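Kappa-carrageenase (Pseudoalteromonas carrageenovora, PDB 1DYP) hydrolyses internal beta-1,4 linkages of kappa-carrageenan, between galactose 4-sulfate and 3,6-anhydrogalactose, through the family 16 glycoside hydrolase domain present here. Local coordinates at residues Pro5-Arg19 with Lys90-Ala102. The protein carries 1 engineered substitution. Residues are numbered along the deposited sequence; the frame is centred on the assembly and turned at random.
Sequences PIAKPGETWILQAKR and KSRATGNYGYYEA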
ATOM      1  N   PRO A   5       9.195   1.717  18.277  1.00 21.38           N
ATOM      2  CA  PRO A   5       9.928   2.958  18.544  1.00 21.35           C
ATOM      3  C   PRO A   5       9.131   4.064  19.231  1.00 21.34           C
ATOM      4  O   PRO A   5       9.711   4.960  19.842  1.00 21.25           O
ATOM      5  CB  PRO A   5      10.413   3.372  17.157  1.00 21.39           C
ATOM      6  CG  PRO A   5       9.323   2.863  16.264  1.00 21.38           C
ATOM      7  CD  PRO A   5       9.077   1.485  16.826  1.00 21.38           C
ATOM      8  N   ILE A   6       7.808   4.005  19.130  1.00 21.41           N
ATOM      9  CA  ILE A   6       6.967   5.024  19.747  1.00 21.61           C
ATOM     10  C   ILE A   6       6.565   4.643  21.164  1.00 21.84           C
ATOM     11  O   ILE A   6       5.808   5.361  21.815  1.00 21.95           O
ATOM     12  CB  ILE A   6       5.683   5.269  18.932  1.00 21.50           C
ATOM     13  CG1 ILE A   6       4.811   4.012  18.938  1.00 21.33           C
ATOM     14  CG2 ILE A   6       6.042   5.663  17.508  1.00 21.54           C
ATOM     15  CD1 ILE A   6       3.404   4.249  18.441  1.00 21.24           C
ATOM     16  N   ALA A   7       7.065   3.508  21.640  1.00 22.10           N
ATOM     17  CA  ALA A   7       6.745   3.055  22.986  1.00 22.38           C
ATOM     18  C   ALA A   7       7.236   4.085  23.997  1.00 22.60           C
ATOM     19  O   ALA A   7       8.390   4.513  23.950  1.00 22.74           O
ATOM     20  CB  ALA A   7       7.395   1.704  23.253  1.00 22.27           C
ATOM     21  N   LYS A   8       6.349   4.489  24.899  1.00 22.88           N
ATOM     22  CA  LYS A   8       6.683   5.464  25.931  1.00 23.03           C
ATOM     23  C   LYS A   8       7.128   4.708  27.182  1.00 23.00           C
ATOM     24  O   LYS A   8       6.806   3.531  27.350  1.00 23.06           O
ATOM     25  CB  LYS A   8       5.460   6.324  26.260  1.00 23.26           C
ATOM     26  CG  LYS A   8       4.843   7.028  25.059  1.00 23.54           C
ATOM     27  CD  LYS A   8       3.515   7.678  25.425  1.00 23.86           C
ATOM     28  CE  LYS A   8       2.827   8.259  24.202  1.00 23.96           C
ATOM     29  NZ  LYS A   8       1.485   8.815  24.530  1.00 24.55           N
ATOM     30  N   PRO A   9       7.878   5.373  28.075  1.00 22.92           N
ATOM     31  CA  PRO A   9       8.341   4.713  29.300  1.00 22.81           C
ATOM     32  C   PRO A   9       7.191   4.123  30.114  1.00 22.65           C
ATOM     33  O   PRO A   9       6.225   4.816  30.427  1.00 22.72           O
ATOM     34  CB  PRO A   9       9.055   5.839  30.043  1.00 22.87           C
ATOM     35  CG  PRO A   9       9.611   6.669  28.924  1.00 22.90           C
ATOM     36  CD  PRO A   9       8.444   6.729  27.961  1.00 22.96           C
ATOM     37  N   GLY A  10       7.296   2.839  30.443  1.00 22.47           N
ATOM     38  CA  GLY A  10       6.259   2.193  31.228  1.00 22.12           C
ATOM     39  C   GLY A  10       5.206   1.452  30.426  1.00 21.96           C
ATOM     40  O   GLY A  10       4.304   0.844  31.005  1.00 21.92           O
ATOM     41  N   GLU A  11       5.312   1.490  29.100  1.00 21.63           N
ATOM     42  CA  GLU A  11       4.341   0.814  28.242  1.00 21.26           C
ATOM     43  C   GLU A  11       4.802  -0.570  27.800  1.00 20.88           C
ATOM     44  O   GLU A  11       5.995  -0.877  27.809  1.00 20.91           O
ATOM     45  CB  GLU A  11       4.060   1.642  26.986  1.00 21.35           C
ATOM     46  CG  GLU A  11       3.715   3.096  27.231  1.00 21.59           C
ATOM     47  CD  GLU A  11       3.302   3.802  25.954  1.00 21.72           C
ATOM     48  OE1 GLU A  11       3.882   3.495  24.889  1.00 21.64           O
ATOM     49  OE2 GLU A  11       2.407   4.671  26.015  1.00 21.76           O
ATOM     50  N   THR A  12       3.838  -1.394  27.402  1.00 20.32           N
ATOM     51  CA  THR A  12       4.108  -2.744  26.926  1.00 20.02           C
ATOM     52  C   THR A  12       3.303  -3.000  25.652  1.00 19.42           C
ATOM     53  O   THR A  12       2.082  -2.827  25.634  1.00 19.58           O
ATOM     54  CB  THR A  12       3.713  -3.810  27.972  1.00 20.26           C
ATOM     55  OG1 THR A  12       4.521  -3.659  29.145  1.00 20.57           O
ATOM     56  CG2 THR A  12       3.913  -5.210  27.404  1.00 20.54           C
ATOM     57  N   TRP A  13       3.993  -3.405  24.590  1.00 18.68           N
ATOM     58  CA  TRP A  13       3.347  -3.697  23.313  1.00 17.82           C
ATOM     59  C   TRP A  13       3.591  -5.154  22.939  1.00 17.33           C
ATOM     60  O   TRP A  13       4.627  -5.722  23.283  1.00 17.66           O
ATOM     61  CB  TRP A  13       3.904  -2.794  22.212  1.00 17.51           C
ATOM     62  CG  TRP A  13       3.596  -1.338  22.389  1.00 17.26           C
ATOM     63  CD1 TRP A  13       4.061  -0.510  23.370  1.00 17.14           C
ATOM     64  CD2 TRP A  13       2.759  -0.535  21.549  1.00 17.11           C
ATOM     65  NE1 TRP A  13       3.566   0.761  23.191  1.00 17.31           N
ATOM     66  CE2 TRP A  13       2.764   0.773  22.081  1.00 17.07           C
ATOM     67  CE3 TRP A  13       2.005  -0.795  20.396  1.00 16.97           C
ATOM     68  CZ2 TRP A  13       2.044   1.823  21.499  1.00 17.15           C
ATOM     69  CZ3 TRP A  13       1.287   0.248  19.816  1.00 17.10           C
ATOM     70  CH2 TRP A  13       1.314   1.541  20.371  1.00 17.00           C
ATOM     71  N   ILE A  14       2.640  -5.758  22.234  1.00 16.64           N
ATOM     72  CA  ILE A  14       2.776  -7.150  21.828  1.00 15.95           C
ATOM     73  C   ILE A  14       2.838  -7.293  20.313  1.00 15.30           C
ATOM     74  O   ILE A  14       1.948  -6.837  19.594  1.00 15.02           O
ATOM     75  CB  ILE A  14       1.607  -8.008  22.355  1.00 16.30           C
ATOM     76  CG1 ILE A  14       1.551  -7.925  23.882  1.00 16.36           C
ATOM     77  CG2 ILE A  14       1.784  -9.457  21.914  1.00 16.11           C
ATOM     78  CD1 ILE A  14       0.476  -8.796  24.504  1.00 16.89           C
ATOM     79  N   LEU A  15       3.900  -7.934  19.840  1.00 14.52           N
ATOM     80  CA  LEU A  15       4.095  -8.148  18.414  1.00 14.05           C
ATOM     81  C   LEU A  15       3.021  -9.088  17.885  1.00 13.71           C
ATOM     82  O   LEU A  15       2.713 -10.111  18.506  1.00 13.98           O
ATOM     83  CB  LEU A  15       5.472  -8.760  18.157  1.00 13.86           C
ATOM     84  CG  LEU A  15       5.922  -8.818  16.697  1.00 13.70           C
ATOM     85  CD1 LEU A  15       6.290  -7.417  16.236  1.00 13.70           C
ATOM     86  CD2 LEU A  15       7.119  -9.751  16.560  1.00 13.87           C
ATOM     87  N   GLN A  16       2.446  -8.734  16.743  1.00 13.18           N
ATOM     88  CA  GLN A  16       1.422  -9.557  16.118  1.00 12.83           C
ATOM     89  C   GLN A  16       2.148 -10.418  15.088  1.00 12.42           C
ATOM     90  O   GLN A  16       2.430  -9.977  13.976  1.00 11.87           O
ATOM     91  CB  GLN A  16       0.373  -8.668  15.451  1.00 13.39           C
ATOM     92  CG  GLN A  16      -0.240  -7.645  16.402  1.00 14.08           C
ATOM     93  CD  GLN A  16      -0.987  -8.289  17.559  1.00 14.52           C
ATOM     94  OE1 GLN A  16      -2.044  -8.885  17.372  1.00 15.44           O
ATOM     95  NE2 GLN A  16      -0.435  -8.172  18.763  1.00 14.70           N
ATOM     96  N   ALA A  17       2.460 -11.646  15.484  1.00 11.87           N
ATOM     97  CA  ALA A  17       3.190 -12.580  14.635  1.00 11.44           C
ATOM     98  C   ALA A  17       2.662 -12.719  13.212  1.00 11.00           C
ATOM     99  O   ALA A  17       3.440 -12.762  12.260  1.00 10.92           O
ATOM    100  CB  ALA A  17       3.230 -13.953  15.304  1.00 11.69           C
ATOM    101  N   LYS A  18       1.344 -12.784  13.068  1.00 10.66           N
ATOM    102  CA  LYS A  18       0.727 -12.961  11.761  1.00 10.44           C
ATOM    103  C   LYS A  18       0.847 -11.779  10.807  1.00  9.95           C
ATOM    104  O   LYS A  18       0.544 -11.903   9.623  1.00  9.85           O
ATOM    105  CB  LYS A  18      -0.744 -13.339  11.930  1.00 10.98           C
ATOM    106  CG  LYS A  18      -0.946 -14.650  12.665  1.00 11.99           C
ATOM    107  CD  LYS A  18      -2.410 -15.059  12.665  1.00 12.41           C
ATOM    108  CE  LYS A  18      -2.614 -16.365  13.428  1.00 12.89           C
ATOM    109  NZ  LYS A  18      -4.035 -16.816  13.390  1.00 13.77           N
ATOM    110  N   ARG A  19       1.276 -10.632  11.317  1.00  9.33           N
ATOM    111  CA  ARG A  19       1.443  -9.466  10.459  1.00  8.93           C
ATOM    112  C   ARG A  19       2.834  -8.876  10.644  1.00  8.62           C
ATOM    113  O   ARG A  19       3.054  -7.677  10.468  1.00  8.61           O
ATOM    114  CB  ARG A  19       0.356  -8.428  10.752  1.00  8.84           C
ATOM    115  CG  ARG A  19      -1.010  -8.816  10.187  1.00  9.33           C
ATOM    116  CD  ARG A  19      -2.068  -7.769  10.504  1.00  9.52           C
ATOM    117  NE  ARG A  19      -2.392  -7.760  11.925  1.00  9.82           N
ATOM    118  CZ  ARG A  19      -2.930  -6.730  12.571  1.00  9.81           C
ATOM    119  NH1 ARG A  19      -3.211  -5.605  11.925  1.00  9.74           N
ATOM    120  NH2 ARG A  19      -3.171  -6.823  13.869  1.00 10.29           N
ATOM    121  N   LYS A  90       0.482  -9.813   0.812  1.00  7.02           N
ATOM    122  CA  LYS A  90      -0.705  -9.383   1.551  1.00  7.51           C
ATOM    123  C   LYS A  90      -0.943 -10.345   2.709  1.00  7.52           C
ATOM    124  O   LYS A  90      -1.102 -11.547   2.497  1.00  7.77           O
ATOM    125  CB  LYS A  90      -1.909  -9.386   0.607  1.00  7.82           C
ATOM    126  CG  LYS A  90      -3.241  -8.994   1.232  1.00  8.46           C
ATOM    127  CD  LYS A  90      -4.359  -9.246   0.224  1.00  9.25           C
ATOM    128  CE  LYS A  90      -5.737  -8.901   0.763  1.00  9.83           C
ATOM    129  NZ  LYS A  90      -6.783  -9.203  -0.269  1.00 10.72           N
ATOM    130  N   SER A  91      -0.975  -9.828   3.933  1.00  7.70           N
ATOM    131  CA  SER A  91      -1.177 -10.699   5.083  1.00  7.74           C
ATOM    132  C   SER A  91      -2.548 -11.346   5.033  1.00  8.08           C
ATOM    133  O   SER A  91      -3.536 -10.705   4.673  1.00  7.89           O
ATOM    134  CB  SER A  91      -1.016  -9.928   6.402  1.00  7.79           C
ATOM    135  OG  SER A  91      -2.117  -9.068   6.657  1.00  7.34           O
ATOM    136  N   ARG A  92      -2.605 -12.624   5.380  1.00  8.53           N
ATOM    137  CA  ARG A  92      -3.881 -13.315   5.384  1.00  8.97           C
ATOM    138  C   ARG A  92      -4.669 -12.842   6.600  1.00  9.03           C
ATOM    139  O   ARG A  92      -5.896 -12.745   6.559  1.00  9.04           O
ATOM    140  CB  ARG A  92      -3.664 -14.828   5.411  1.00  9.56           C
ATOM    141  CG  ARG A  92      -2.975 -15.341   4.149  1.00 10.32           C
ATOM    142  CD  ARG A  92      -2.799 -16.849   4.167  1.00 11.16           C
ATOM    143  NE  ARG A  92      -1.924 -17.309   3.088  1.00 11.74           N
ATOM    144  CZ  ARG A  92      -2.254 -17.318   1.800  1.00 11.87           C
ATOM    145  NH1 ARG A  92      -3.448 -16.893   1.411  1.00 12.34           N
ATOM    146  NH2 ARG A  92      -1.384 -17.751   0.897  1.00 12.18           N
ATOM    147  N   ALA A  93      -3.952 -12.527   7.675  1.00  8.77           N
ATOM    148  CA  ALA A  93      -4.578 -12.035   8.897  1.00  8.75           C
ATOM    149  C   ALA A  93      -4.965 -10.570   8.722  1.00  8.76           C
ATOM    150  O   ALA A  93      -4.369  -9.849   7.918  1.00  8.81           O
ATOM    151  CB  ALA A  93      -3.622 -12.184  10.070  1.00  8.66           C
ATOM    152  N   THR A  94      -5.963 -10.132   9.481  1.00  8.81           N
ATOM    153  CA  THR A  94      -6.425  -8.755   9.406  1.00  8.72           C
ATOM    154  C   THR A  94      -6.380  -8.094  10.772  1.00  9.02           C
ATOM    155  O   THR A  94      -6.212  -8.757  11.796  1.00  9.11           O
ATOM    156  CB  THR A  94      -7.882  -8.663   8.900  1.00  8.76           C
ATOM    157  OG1 THR A  94      -8.760  -9.248   9.869  1.00  7.99           O
ATOM    158  CG2 THR A  94      -8.037  -9.385   7.570  1.00  8.75           C
ATOM    159  N   GLY A  95      -6.530  -6.775  10.775  1.00  9.03           N
ATOM    160  CA  GLY A  95      -6.532  -6.027  12.015  1.00  9.19           C
ATOM    161  C   GLY A  95      -6.773  -4.560  11.728  1.00  9.49           C
ATOM    162  O   GLY A  95      -7.049  -4.181  10.587  1.00  9.35           O
ATOM    163  N   ASN A  96      -6.691  -3.734  12.763  1.00  9.69           N
ATOM    164  CA  ASN A  96      -6.873  -2.303  12.586  1.00  9.85           C
ATOM    165  C   ASN A  96      -5.953  -1.490  13.484  1.00  9.80           C
ATOM    166  O   ASN A  96      -4.955  -0.947  13.019  1.00  9.95           O
ATOM    167  CB  ASN A  96      -8.342  -1.882  12.798  1.00 10.56           C
ATOM    168  CG  ASN A  96      -9.011  -2.583  13.971  1.00 11.04           C
ATOM    169  OD1 ASN A  96      -8.369  -2.936  14.958  1.00 11.77           O
ATOM    170  ND2 ASN A  96     -10.325  -2.766  13.867  1.00 11.81           N
ATOM    171  N   TYR A  97      -6.269  -1.421  14.770  1.00  9.71           N
ATOM    172  CA  TYR A  97      -5.458  -0.642  15.696  1.00  9.72           C
ATOM    173  C   TYR A  97      -4.114  -1.286  16.001  1.00  9.63           C
ATOM    174  O   TYR A  97      -3.998  -2.509  16.098  1.00  9.78           O
ATOM    175  CB  TYR A  97      -6.237  -0.409  16.991  1.00 10.13           C
ATOM    176  CG  TYR A  97      -7.676  -0.046  16.726  1.00 10.56           C
ATOM    177  CD1 TYR A  97      -8.002   0.946  15.802  1.00 10.82           C
ATOM    178  CD2 TYR A  97      -8.715  -0.740  17.343  1.00 10.90           C
ATOM    179  CE1 TYR A  97      -9.327   1.232  15.488  1.00 11.19           C
ATOM    180  CE2 TYR A  97     -10.045  -0.462  17.037  1.00 11.49           C
ATOM    181  CZ  TYR A  97     -10.342   0.522  16.107  1.00 11.53           C
ATOM    182  OH  TYR A  97     -11.650   0.777  15.766  1.00 12.12           O
ATOM    183  N   GLY A  98      -3.098  -0.443  16.141  1.00  9.41           N
ATOM    184  CA  GLY A  98      -1.765  -0.926  16.444  1.00  9.12           C
ATOM    185  C   GLY A  98      -0.707  -0.087  15.763  1.00  8.98           C
ATOM    186  O   GLY A  98      -1.021   0.833  15.004  1.00  8.67           O
ATOM    187  N   TYR A  99       0.553  -0.390  16.048  1.00  8.82           N
ATOM    188  CA  TYR A  99       1.646   0.335  15.425  1.00  8.85           C
ATOM    189  C   TYR A  99       2.243  -0.576  14.363  1.00  8.61           C
ATOM    190  O   TYR A  99       2.540  -1.743  14.630  1.00  8.36           O
ATOM    191  CB  TYR A  99       2.718   0.704  16.443  1.00  9.48           C
ATOM    192  CG  TYR A  99       3.821   1.517  15.817  1.00 10.20           C
ATOM    193  CD1 TYR A  99       3.607   2.844  15.445  1.00 10.74           C
ATOM    194  CD2 TYR A  99       5.059   0.946  15.536  1.00 10.72           C
ATOM    195  CE1 TYR A  99       4.597   3.581  14.809  1.00 11.63           C
ATOM    196  CE2 TYR A  99       6.055   1.673  14.897  1.00 11.42           C
ATOM    197  CZ  TYR A  99       5.816   2.989  14.537  1.00 11.69           C
ATOM    198  OH  TYR A  99       6.793   3.712  13.902  1.00 13.24           O
ATOM    199  N   TYR A 100       2.406  -0.035  13.160  1.00  8.16           N
ATOM    200  CA  TYR A 100       2.942  -0.787  12.035  1.00  8.03           C
ATOM    201  C   TYR A 100       4.212  -0.132  11.530  1.00  8.06           C
ATOM    202  O   TYR A 100       4.303   1.090  11.471  1.00  7.71           O
ATOM    203  CB  TYR A 100       1.939  -0.819  10.884  1.00  7.81           C
ATOM    204  CG  TYR A 100       0.570  -1.340  11.235  1.00  7.70           C
ATOM    205  CD1 TYR A 100      -0.337  -0.559  11.955  1.00  7.55           C
ATOM    206  CD2 TYR A 100       0.158  -2.599  10.804  1.00  7.83           C
ATOM    207  CE1 TYR A 100      -1.623  -1.021  12.227  1.00  7.41           C
ATOM    208  CE2 TYR A 100      -1.119  -3.068  11.069  1.00  7.63           C
ATOM    209  CZ  TYR A 100      -2.004  -2.275  11.776  1.00  7.65           C
ATOM    210  OH  TYR A 100      -3.279  -2.728  12.007  1.00  7.69           O
ATOM    211  N   GLU A 101       5.181  -0.946  11.133  1.00  7.97           N
ATOM    212  CA  GLU A 101       6.432  -0.407  10.634  1.00  8.35           C
ATOM    213  C   GLU A 101       7.095  -1.340   9.639  1.00  7.92           C
ATOM    214  O   GLU A 101       7.112  -2.552   9.820  1.00  7.74           O
ATOM    215  CB  GLU A 101       7.381  -0.146  11.804  1.00  9.22           C
ATOM    216  CG  GLU A 101       8.755   0.352  11.413  1.00 10.82           C
ATOM    217  CD  GLU A 101       9.619   0.636  12.626  1.00 11.47           C
ATOM    218  OE1 GLU A 101       9.255   1.537  13.414  1.00 12.53           O
ATOM    219  OE2 GLU A 101      10.656  -0.043  12.791  1.00 12.54           O
ATOM    220  N   ALA A 102       7.631  -0.765   8.570  1.00  7.71           N
ATOM    221  CA  ALA A 102       8.337  -1.546   7.568  1.00  7.47           C
ATOM    222  C   ALA A 102       9.606  -0.786   7.215  1.00  7.64           C
ATOM    223  O   ALA A 102       9.599   0.443   7.131  1.00  7.50           O
ATOM    224  CB  ALA A 102       7.472  -1.745   6.327  1.00  7.70           C
TER
HETATM  225  O   HOH W   1      -1.092 -13.355   8.048  1.00  9.47           O
HETATM  226  O   HOH W   2      -4.940  -4.769  14.874  1.00 12.21           O
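Ile6 lies over one face of the Tyr99 ring, its CG1 4.2 Å from the ring centroid in a CH-pi contact. With CG1 placed between the backbone N and the carbonyl carbon (chi1 65°), CD1 meets Tyr99 CD1 while the other branch, CG2, reaches CE1, a span that suits a branched aliphatic residue. Pro5 CD adds a contact at 3.6 Å from Tyr99 CE2, and the Trp13 ring brings CZ3 to 3.7 Å from Tyr99 CB. The indole is held in turn by Glu11: Trp13 NE1 and Lys8 N reach its OE1 from opposite faces of the carboxylate, fixing the turn 8-11 beside the indole. Asn198 of the neighbouring strand 193-199 touches Ile6, Trp13 and Tyr99.

Farther along, Lys18 CB meets Ala93 CB, a small residue that lets the chains come close, and water 1 links Lys18 O to Ala93 N. Arg19 runs inward past Ser91, and a bend at chi3 (-70°) brings the guanidinium over Gly95, with Thr94 O above the same face. Gly95 suits this place because a CB would clash with Arg19 NH1. Arg19 NH1 gives a weak bond of 2.9 Å to Tyr100 OH, and Tyr100 OH itself donates to Asn96 O at 2.6 Å; Arg19 NH2 binds water 2, shared with Asn96 N and Tyr97 O. A leucine in place of Arg19 would probably leave water 2 without one of its donors and Tyr100 OH without this weak bond.

The contact thus ties the N-terminal segment, whose strand 13-15 pairs with strand 258-270, to the corner at 92-93 and the start of strand 98-105 in this beta-sandwich. Within the two segments the buried guanidinium meets a hydroxyl and a water, and the carbonyl of Thr94 over its face probably eases its charge; no carboxylate of either segment touches it.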